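Local structure of HRDC domain-containing protein (Bifidobacterium adolescentis ATCC 15703, 3CYM) at residues V91-W96 / P115-D120; L234-A239 / I265-R270; R238-R243 / K316-D321. The protein is of unknown function but is probably a 3'-5' exonuclease of the ribonuclease D kind that binds nucleic acid. All blocks are in the same frame, centred on the assembly; numbering follows the deposited sequence. Where two conformers were deposited one is given.

Contact 1 (V91-W96 / P115-D120)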
loop_
_atom_site.group_PDB
_atom_site.type_symbol
_atom_site.label_atom_id
_atom_site.label_comp_id
_atom_site.label_asym_id
_atom_site.label_seq_id
_atom_site.Cartn_x
_atom_site.Cartn_y
_atom_site.Cartn_z
ATOM N N VAL A 91 -4.900 24.013 7.634
ATOM C CA VAL A 91 -3.770 23.253 8.185
ATOM C C VAL A 91 -2.427 23.932 7.861
ATOM O O VAL A 91 -1.495 23.963 8.689
ATOM C CB VAL A 91 -3.819 21.774 7.670
ATOM C CG1 VAL A 91 -2.518 21.021 7.921
ATOM C CG2 VAL A 91 -4.994 21.028 8.302
ATOM N N GLY A 92 -2.337 24.487 6.659
ATOM C CA GLY A 92 -1.136 25.187 6.228
ATOM C C GLY A 92 0.034 24.250 6.012
ATOM O O GLY A 92 -0.104 23.209 5.368
ATOM N N ASP A 93 1.184 24.623 6.569
ATOM C CA ASP A 93 2.428 23.893 6.357
ATOM C C ASP A 93 2.754 23.009 7.558
ATOM O O ASP A 93 3.916 22.681 7.794
ATOM C CB ASP A 93 3.578 24.870 6.057
ATOM C CG ASP A 93 3.999 25.684 7.278
ATOM O OD1 ASP A 93 5.200 26.013 7.382
ATOM O OD2 ASP A 93 3.141 25.982 8.137
ATOM N N ALA A 94 1.711 22.638 8.304
ATOM C CA ALA A 94 1.826 21.763 9.469
ATOM C C ALA A 94 2.317 20.368 9.091
ATOM O O ALA A 94 2.111 19.901 7.969
ATOM C CB ALA A 94 0.489 21.671 10.210
ATOM N N VAL A 95 2.969 19.719 10.037
ATOM C CA VAL A 95 3.528 18.393 9.850
ATOM C C VAL A 95 2.403 17.358 9.907
ATOM O O VAL A 95 1.638 17.315 10.861
ATOM C CB VAL A 95 4.618 18.090 10.922
ATOM C CG1 VAL A 95 5.132 16.650 10.805
ATOM C CG2 VAL A 95 5.778 19.069 10.807
ATOM N N TRP A 96 2.289 16.550 8.875
ATOM C CA TRP A 96 1.359 15.439 8.895
ATOM C C TRP A 96 2.071 14.227 9.494
ATOM O O TRP A 96 3.184 13.887 9.083
ATOM C CB TRP A 96 0.878 15.135 7.482
ATOM C CG TRP A 96 -0.012 16.185 6.875
ATOM C CD1 TRP A 96 0.204 17.532 6.844
ATOM C CD2 TRP A 96 -1.247 15.964 6.179
ATOM N NE1 TRP A 96 -0.822 18.164 6.187
ATOM C CE2 TRP A 96 -1.729 17.227 5.769
ATOM C CE3 TRP A 96 -1.996 14.824 5.864
ATOM C CZ2 TRP A 96 -2.927 17.381 5.060
ATOM C CZ3 TRP A 96 -3.183 14.979 5.152
ATOM C CH2 TRP A 96 -3.634 16.247 4.762
ATOM N N PRO A 115 -0.254 17.896 1.850
ATOM C CA PRO A 115 0.688 17.848 2.978
ATOM C C PRO A 115 2.044 18.464 2.620
ATOM O O PRO A 115 2.639 18.121 1.592
ATOM C CB PRO A 115 0.838 16.346 3.248
ATOM C CG PRO A 115 -0.392 15.728 2.668
ATOM C CD PRO A 115 -0.706 16.543 1.468
ATOM N N GLN A 116 2.514 19.384 3.449
ATOM C CA GLN A 116 3.739 20.119 3.131
ATOM C C GLN A 116 4.955 19.621 3.888
ATOM O O GLN A 116 6.092 19.896 3.499
ATOM C CB GLN A 116 3.546 21.616 3.354
ATOM C CG GLN A 116 2.664 22.270 2.304
ATOM C CD GLN A 116 2.734 23.776 2.357
ATOM O OE1 GLN A 116 1.745 24.441 2.669
ATOM N NE2 GLN A 116 3.909 24.327 2.070
ATOM N N ARG A 117 4.694 18.914 4.985
ATOM C CA ARG A 117 5.721 18.300 5.816
ATOM C C ARG A 117 5.201 16.949 6.315
ATOM O O ARG A 117 3.988 16.740 6.418
ATOM C CB ARG A 117 6.101 19.213 6.993
ATOM C CG ARG A 117 7.013 20.393 6.606
ATOM C CD ARG A 117 7.510 21.195 7.798
ATOM N NE ARG A 117 6.431 21.889 8.500
ATOM C CZ ARG A 117 6.582 22.570 9.635
ATOM N NH1 ARG A 117 5.534 23.161 10.197
ATOM N NH2 ARG A 117 7.776 22.666 10.211
ATOM N N LEU A 118 6.120 16.038 6.613
ATOM C CA LEU A 118 5.763 14.684 7.021
ATOM C C LEU A 118 6.630 14.177 8.153
ATOM O O LEU A 118 7.832 14.419 8.182
ATOM C CB LEU A 118 5.895 13.731 5.830
ATOM C CG LEU A 118 5.475 12.267 5.961
ATOM C CD1 LEU A 118 3.963 12.163 6.100
ATOM C CD2 LEU A 118 5.961 11.514 4.744
ATOM N N PHE A 119 6.002 13.490 9.101
ATOM C CA PHE A 119 6.711 12.595 9.995
ATOM C C PHE A 119 6.074 11.230 9.838
ATOM O O PHE A 119 4.905 11.040 10.175
ATOM C CB PHE A 119 6.642 13.055 11.451
ATOM C CG PHE A 119 7.531 12.269 12.371
ATOM C CD1 PHE A 119 8.798 12.726 12.679
ATOM C CD2 PHE A 119 7.106 11.062 12.929
ATOM C CE1 PHE A 119 9.639 11.988 13.516
ATOM C CE2 PHE A 119 7.937 10.328 13.769
ATOM C CZ PHE A 119 9.200 10.793 14.064
ATOM N N ASP A 120 6.843 10.278 9.321
ATOM C CA ASP A 120 6.350 8.915 9.164
ATOM C C ASP A 120 6.776 8.069 10.372
ATOM O O ASP A 120 7.963 7.779 10.549
ATOM C CB ASP A 120 6.829 8.318 7.831
ATOM C CG ASP A 120 6.069 7.062 7.417
ATOM O OD1 ASP A 120 5.626 6.264 8.274
ATOM O OD2 ASP A 120 5.946 6.851 6.195
HETATM O O HOH W 1 0.996 20.497 5.739
#
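R117 crosses V95 at about a right angle and turns its end back to D93. R117 CB sits 3.8 Å from V95 CG2. CG and CD pass the carbonyl oxygen of D93, and CD also meets the V95 methyl. A bend at chi3 (-66°) brings the guanidinium over V95 CG2. R117 CZ lies 3.8 Å from V95 CG2, and NH2 is near the same methyl. R117 NE donates to D93 O at 2.7 Å, nearly along the C=O axis. R117 NH1 gives D93 O a second bond, 2.9 Å long, more bent (135° at the hydrogen) and from above the carbonyl plane. Two N-H groups thus hold one oxygen, which limits rotation of the guanidinium. Over the opposite face, D93 OD1 lies 4.0 Å from R117 NH1; no N-H points at it, and the opposite charges probably attract without a bond.

The backbones pair as parallel strands 95-98 and 117-120, joined by helix 101-111 in a beta-alpha-beta unit of the RNase H-like exonuclease fold. W96 N donates to R117 O (3.0 Å), and F119 N donates to W96 O (2.8 Å), on either side of L118.

The W96 indole packs flat on P115. P115 CG stands 3.5 Å from the centroid of the W96 six-membered ring, 6° off its normal, in a CH-pi contact. F108 of the linking helix meets the indole edge-to-face. A leucine at W96 would probably leave P115 without its flat partner and a bridging water without one weak donor. That water also bonds Q116 N, G92 O and A94 O.

Contact 2 (L234-A239 / I265-R270)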
loop_
_atom_site.group_PDB
_atom_site.type_symbol
_atom_site.label_atom_id
_atom_site.label_comp_id
_atom_site.label_asym_id
_atom_site.label_seq_id
_atom_site.Cartn_x
_atom_site.Cartn_y
_atom_site.Cartn_z
ATOM N N LEU A 234 -2.891 -17.380 -22.615
ATOM C CA LEU A 234 -2.481 -16.078 -22.108
ATOM C C LEU A 234 -3.310 -14.952 -22.709
ATOM O O LEU A 234 -3.647 -14.009 -22.008
ATOM C CB LEU A 234 -0.982 -15.862 -22.316
ATOM C CG LEU A 234 -0.085 -16.711 -21.402
ATOM C CD1 LEU A 234 1.388 -16.618 -21.805
ATOM C CD2 LEU A 234 -0.269 -16.346 -19.927
ATOM N N ALA A 235 -3.680 -15.089 -23.983
ATOM C CA ALA A 235 -4.618 -14.170 -24.639
ATOM C C ALA A 235 -6.007 -14.201 -23.993
ATOM O O ALA A 235 -6.676 -13.175 -23.914
ATOM C CB ALA A 235 -4.725 -14.485 -26.109
ATOM N N ILE A 236 -6.421 -15.378 -23.529
ATOM C CA ILE A 236 -7.685 -15.548 -22.812
ATOM C C ILE A 236 -7.621 -14.899 -21.419
ATOM O O ILE A 236 -8.522 -14.142 -21.039
ATOM C CB ILE A 236 -8.111 -17.059 -22.760
ATOM C CG1 ILE A 236 -8.502 -17.529 -24.161
ATOM C CG2 ILE A 236 -9.272 -17.282 -21.803
ATOM C CD1 ILE A 236 -8.519 -19.009 -24.367
ATOM N N VAL A 237 -6.549 -15.185 -20.681
ATOM C CA VAL A 237 -6.285 -14.543 -19.389
ATOM C C VAL A 237 -6.259 -13.011 -19.518
ATOM O O VAL A 237 -6.918 -12.316 -18.750
ATOM C CB VAL A 237 -4.970 -15.053 -18.757
ATOM C CG1 VAL A 237 -4.611 -14.238 -17.524
ATOM C CG2 VAL A 237 -5.094 -16.530 -18.393
ATOM N N ARG A 238 -5.526 -12.499 -20.503
ATOM C CA ARG A 238 -5.491 -11.068 -20.785
ATOM C C ARG A 238 -6.877 -10.479 -21.011
ATOM O O ARG A 238 -7.219 -9.463 -20.410
ATOM C CB ARG A 238 -4.616 -10.769 -22.008
ATOM C CG ARG A 238 -4.368 -9.288 -22.220
ATOM C CD ARG A 238 -3.396 -9.026 -23.353
ATOM N NE ARG A 238 -3.806 -9.659 -24.608
ATOM C CZ ARG A 238 -3.186 -9.482 -25.774
ATOM N NH1 ARG A 238 -3.625 -10.104 -26.861
ATOM N NH2 ARG A 238 -2.131 -8.678 -25.860
ATOM N N ALA A 239 -7.665 -11.131 -21.868
ATOM C CA ALA A 239 -8.988 -10.639 -22.260
ATOM C C ALA A 239 -9.979 -10.668 -21.093
ATOM O O ALA A 239 -10.737 -9.716 -20.897
ATOM C CB ALA A 239 -9.516 -11.442 -23.440
ATOM N N ILE A 265 -8.102 -19.072 -15.169
ATOM C CA ILE A 265 -7.109 -20.100 -15.520
ATOM C C ILE A 265 -7.784 -21.356 -16.089
ATOM O O ILE A 265 -7.339 -21.902 -17.097
ATOM C CB ILE A 265 -6.181 -20.437 -14.306
ATOM C CG1 ILE A 265 -5.393 -19.194 -13.847
ATOM C CG2 ILE A 265 -5.232 -21.598 -14.609
ATOM C CD1 ILE A 265 -4.470 -18.593 -14.890
ATOM N N GLU A 266 -8.880 -21.776 -15.466
ATOM C CA GLU A 266 -9.645 -22.940 -15.910
ATOM C C GLU A 266 -10.109 -22.835 -17.363
ATOM O O GLU A 266 -9.909 -23.765 -18.151
ATOM C CB GLU A 266 -10.861 -23.130 -15.013
ATOM C CG GLU A 266 -11.013 -24.525 -14.480
ATOM C CD GLU A 266 -12.353 -24.750 -13.805
ATOM O OE1 GLU A 266 -13.059 -25.696 -14.211
ATOM O OE2 GLU A 266 -12.701 -23.986 -12.872
ATOM N N VAL A 267 -10.707 -21.697 -17.718
ATOM C CA VAL A 267 -11.235 -21.508 -19.074
ATOM C C VAL A 267 -10.128 -21.227 -20.096
ATOM O O VAL A 267 -10.301 -21.476 -21.288
ATOM C CB VAL A 267 -12.368 -20.437 -19.146
ATOM C CG1 VAL A 267 -13.555 -20.858 -18.325
ATOM C CG2 VAL A 267 -11.890 -19.127 -18.658
ATOM N N ALA A 268 -8.986 -20.736 -19.621
ATOM C CA ALA A 268 -7.829 -20.516 -20.488
ATOM C C ALA A 268 -7.186 -21.845 -20.858
ATOM O O ALA A 268 -6.694 -22.009 -21.971
ATOM C CB ALA A 268 -6.824 -19.592 -19.825
ATOM N N LYS A 269 -7.207 -22.787 -19.916
ATOM C CA LYS A 269 -6.783 -24.165 -20.156
ATOM C C LYS A 269 -7.738 -24.873 -21.113
ATOM O O LYS A 269 -7.320 -25.407 -22.136
ATOM C CB LYS A 269 -6.746 -24.932 -18.836
ATOM C CG LYS A 269 -5.489 -24.746 -18.011
ATOM C CD LYS A 269 -5.744 -25.323 -16.627
ATOM C CE LYS A 269 -4.462 -25.697 -15.914
ATOM N NZ LYS A 269 -3.620 -24.495 -15.698
ATOM N N ARG A 270 -9.027 -24.827 -20.789
ATOM C CA ARG A 270 -10.032 -25.627 -21.475
ATOM C C ARG A 270 -10.476 -25.067 -22.821
ATOM O O ARG A 270 -10.875 -25.831 -23.700
ATOM C CB ARG A 270 -11.248 -25.819 -20.578
ATOM C CG ARG A 270 -11.031 -26.765 -19.423
ATOM C CD ARG A 270 -12.176 -27.759 -19.405
ATOM N NE ARG A 270 -12.658 -28.051 -18.064
ATOM C CZ ARG A 270 -13.849 -28.580 -17.799
ATOM N NH1 ARG A 270 -14.694 -28.867 -18.778
ATOM N NH2 ARG A 270 -14.199 -28.812 -16.544
#
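I236 points its CB toward helix 261-270, and its branch methyl does most of the touching. With chi1 at -69°, CG2 stands anti to the backbone N, which puts that methyl on A268 and leaves CG1 beside the backbone N. I236 CG2 lies 3.8 Å from A268 CA and 3.9 Å from A268 CB. The longer branch of I236 takes a different line. I236 CD1 ends 4.3 Å from V267 O, a loose approach to the backbone. V267 adds little more, with its CG2 at 4.5 Å from I236 CG2.

V237 comes in from the next position on the helix. Its CG2, anti to the carbonyl carbon, reaches out to both A268 and I265. V237 CG2 meets A268 CB at 3.8 Å, and the methyl of A268 is thus touched by both I236 and V237. The same V237 CG2 meets I265 CD1, at 4.1 Å, where the two side chains slant across each other. I265 itself starts out away from the partner helix; its CD1 turns back to make this contact.

Both segments are parts of helices in the HRDC domain, a compact helical bundle. Segments 234-239 and 265-270 run roughly antiparallel, 145° apart in direction, with axes 8.6 Å apart. The small A268 lets the backbones come near: I236 CA and A268 CA are 5.5 Å apart. The touching side chains are all buried and apolar.

Helix 312-323 continues the packing, with A322 and L323 against I236. A233 touches A268 from the earlier turn of helix 231-250, and L240 of the same helix packs on V267.

Contact 3 (R238-R243 / K316-D321)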
loop_
_atom_site.group_PDB
_atom_site.type_symbol
_atom_site.label_atom_id
_atom_site.label_comp_id
_atom_site.label_asym_id
_atom_site.label_seq_id
_atom_site.Cartn_x
_atom_site.Cartn_y
_atom_site.Cartn_z
ATOM N N ARG A 238 -5.526 -12.499 -20.503
ATOM C CA ARG A 238 -5.491 -11.068 -20.785
ATOM C C ARG A 238 -6.877 -10.479 -21.011
ATOM O O ARG A 238 -7.219 -9.463 -20.410
ATOM C CB ARG A 238 -4.616 -10.769 -22.008
ATOM C CG ARG A 238 -4.368 -9.288 -22.220
ATOM C CD ARG A 238 -3.396 -9.026 -23.353
ATOM N NE ARG A 238 -3.806 -9.659 -24.608
ATOM C CZ ARG A 238 -3.186 -9.482 -25.774
ATOM N NH1 ARG A 238 -3.625 -10.104 -26.861
ATOM N NH2 ARG A 238 -2.131 -8.678 -25.860
ATOM N N ALA A 239 -7.665 -11.131 -21.868
ATOM C CA ALA A 239 -8.988 -10.639 -22.260
ATOM C C ALA A 239 -9.979 -10.668 -21.093
ATOM O O ALA A 239 -10.737 -9.716 -20.897
ATOM C CB ALA A 239 -9.516 -11.442 -23.440
ATOM N N LEU A 240 -9.953 -11.757 -20.322
ATOM C CA LEU A 240 -10.785 -11.911 -19.124
ATOM C C LEU A 240 -10.436 -10.939 -18.000
ATOM O O LEU A 240 -11.336 -10.333 -17.415
ATOM C CB LEU A 240 -10.723 -13.347 -18.599
ATOM C CG LEU A 240 -11.535 -14.410 -19.347
ATOM C CD1 LEU A 240 -11.181 -15.746 -18.769
ATOM C CD2 LEU A 240 -13.038 -14.177 -19.237
ATOM N N TRP A 241 -9.141 -10.801 -17.695
ATOM C CA TRP A 241 -8.670 -9.831 -16.710
ATOM C C TRP A 241 -9.132 -8.418 -17.043
ATOM O O TRP A 241 -9.551 -7.676 -16.147
ATOM C CB TRP A 241 -7.139 -9.835 -16.589
ATOM C CG TRP A 241 -6.638 -8.983 -15.445
ATOM C CD1 TRP A 241 -6.329 -9.414 -14.177
ATOM C CD2 TRP A 241 -6.399 -7.559 -15.453
ATOM N NE1 TRP A 241 -5.920 -8.354 -13.404
ATOM C CE2 TRP A 241 -5.952 -7.206 -14.157
ATOM C CE3 TRP A 241 -6.517 -6.551 -16.430
ATOM C CZ2 TRP A 241 -5.619 -5.883 -13.810
ATOM C CZ3 TRP A 241 -6.198 -5.228 -16.085
ATOM C CH2 TRP A 241 -5.751 -4.913 -14.784
ATOM N N THR A 242 -9.014 -8.052 -18.320
ATOM C CA THR A 242 -9.323 -6.706 -18.792
ATOM C C THR A 242 -10.801 -6.381 -18.630
ATOM O O THR A 242 -11.146 -5.335 -18.063
ATOM C CB THR A 242 -8.902 -6.518 -20.266
ATOM O OG1 THR A 242 -7.503 -6.794 -20.395
ATOM C CG2 THR A 242 -9.185 -5.094 -20.752
ATOM N N ARG A 243 -11.664 -7.271 -19.120
ATOM C CA ARG A 243 -13.104 -7.054 -19.011
ATOM C C ARG A 243 -13.571 -7.073 -17.552
ATOM O O ARG A 243 -14.381 -6.240 -17.158
ATOM C CB ARG A 243 -13.888 -8.036 -19.878
ATOM C CG ARG A 243 -15.395 -7.762 -19.952
ATOM C CD ARG A 243 -15.754 -6.308 -20.286
ATOM N NE ARG A 243 -17.206 -6.138 -20.393
ATOM C CZ ARG A 243 -17.868 -4.990 -20.267
ATOM N NH1 ARG A 243 -17.240 -3.850 -19.987
ATOM N NH2 ARG A 243 -19.189 -4.989 -20.395
ATOM N N LYS A 316 -18.409 -15.476 -21.601
ATOM C CA LYS A 316 -18.475 -16.326 -22.799
ATOM C C LYS A 316 -18.109 -15.556 -24.075
ATOM O O LYS A 316 -17.302 -16.032 -24.867
ATOM C CB LYS A 316 -19.868 -16.958 -22.907
ATOM C CG LYS A 316 -20.111 -17.828 -24.140
ATOM C CD LYS A 316 -21.310 -18.770 -23.945
ATOM C CE LYS A 316 -22.635 -18.037 -23.689
ATOM N NZ LYS A 316 -23.186 -17.395 -24.918
ATOM N N ASN A 317 -18.683 -14.360 -24.237
ATOM C CA ASN A 317 -18.376 -13.442 -25.345
ATOM C C ASN A 317 -16.907 -13.019 -25.391
ATOM O O ASN A 317 -16.338 -12.835 -26.464
ATOM C CB ASN A 317 -19.226 -12.165 -25.242
ATOM C CG ASN A 317 -20.713 -12.404 -25.479
ATOM O OD1 ASN A 317 -21.115 -13.336 -26.182
ATOM N ND2 ASN A 317 -21.542 -11.533 -24.895
ATOM N N ILE A 318 -16.309 -12.838 -24.220
ATOM C CA ILE A 318 -14.915 -12.426 -24.115
ATOM C C ILE A 318 -13.986 -13.569 -24.547
ATOM O O ILE A 318 -13.009 -13.329 -25.261
ATOM C CB ILE A 318 -14.597 -11.894 -22.680
ATOM C CG1 ILE A 318 -15.364 -10.591 -22.397
ATOM C CG2 ILE A 318 -13.103 -11.696 -22.458
ATOM C CD1 ILE A 318 -15.102 -9.445 -23.387
ATOM N N ILE A 319 -14.320 -14.798 -24.142
ATOM C CA ILE A 319 -13.533 -15.976 -24.513
ATOM C C ILE A 319 -13.563 -16.169 -26.040
ATOM O O ILE A 319 -12.526 -16.484 -26.646
ATOM C CB ILE A 319 -13.980 -17.245 -23.724
ATOM C CG1 ILE A 319 -13.791 -17.035 -22.218
ATOM C CG2 ILE A 319 -13.200 -18.487 -24.162
ATOM C CD1 ILE A 319 -14.602 -17.995 -21.342
ATOM N N GLN A 320 -14.731 -15.941 -26.647
ATOM C CA GLN A 320 -14.904 -15.951 -28.104
ATOM C C GLN A 320 -13.962 -14.980 -28.811
ATOM O O GLN A 320 -13.280 -15.359 -29.757
ATOM C CB GLN A 320 -16.340 -15.581 -28.466
ATOM C CG GLN A 320 -17.158 -16.697 -29.078
ATOM C CD GLN A 320 -18.186 -16.168 -30.066
ATOM O OE1 GLN A 320 -18.759 -15.090 -29.871
ATOM N NE2 GLN A 320 -18.416 -16.918 -31.143
ATOM N N ASP A 321 -13.945 -13.734 -28.337
ATOM C CA ASP A 321 -13.063 -12.675 -28.843
ATOM C C ASP A 321 -11.591 -13.048 -28.752
ATOM O O ASP A 321 -10.845 -12.891 -29.717
ATOM C CB ASP A 321 -13.290 -11.379 -28.065
ATOM C CG ASP A 321 -14.690 -10.834 -28.230
ATOM O OD1 ASP A 321 -15.380 -11.235 -29.197
ATOM O OD2 ASP A 321 -15.104 -10.007 -27.386
#
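I318 CG2 packs on A239 CB at 3.7 Å, the first of the purely apolar contacts here. I318 points its CB at the partner helix. Its CG2 is anti to the backbone N and is the methyl that leads. I318 CG2 also lies 3.5 Å from A239 O, which means that it presses on the backbone as well as the side chain. The same I318 CG2 meets L240 CD2, at 4.1 Å, as the end of the leucine swings toward it. L240 CD2 reaches one residue farther as well, to I319 CG1 at 4.2 Å. Both isoleucines are crossed obliquely by the leucine.

The aliphatic part of an arginine makes the second kind of contact. R243 CG sits 3.7 Å from I318 CG1, and I318 CD1 packs on the same carbon. The two side chains cross at about a right angle. R243 bends at chi2 (50°), and its charged end leads away to a salt bridge with E246 on its own helix.

Within segment 238-243, R238 O accepts from both T242 N and T242 OG1.

The helix segments run 140° apart in direction, with axes 9.2 Å apart. W315 also touches L240, and A322 touches A239. Small and branched apolar side chains thus join helices 231-250 and 312-323 in roughly antiparallel helix-helix packing, as in an all-helical bundle.

Following the chain, contact 1 comes first. It closes a short loop through helix 101-111 and ties two strands of the exonuclease sheet. Contacts 2 and 3 open only after it has closed, on the far side of the chain's centre; contact 1 comes no nearer than about 26 Å (nearest atoms) to contact 3. Both later contacts start from helix 231-250 and share R238 and A239. Contact 2 returns first, at helix 261-270. Contact 3 spans farther, to helix 312-323, so 265-270 falls within its span. Helices 261-270 and 312-323 both pack on helix 231-250, and they meet each other where V267 CB lies 4.0 Å from I319 CD1.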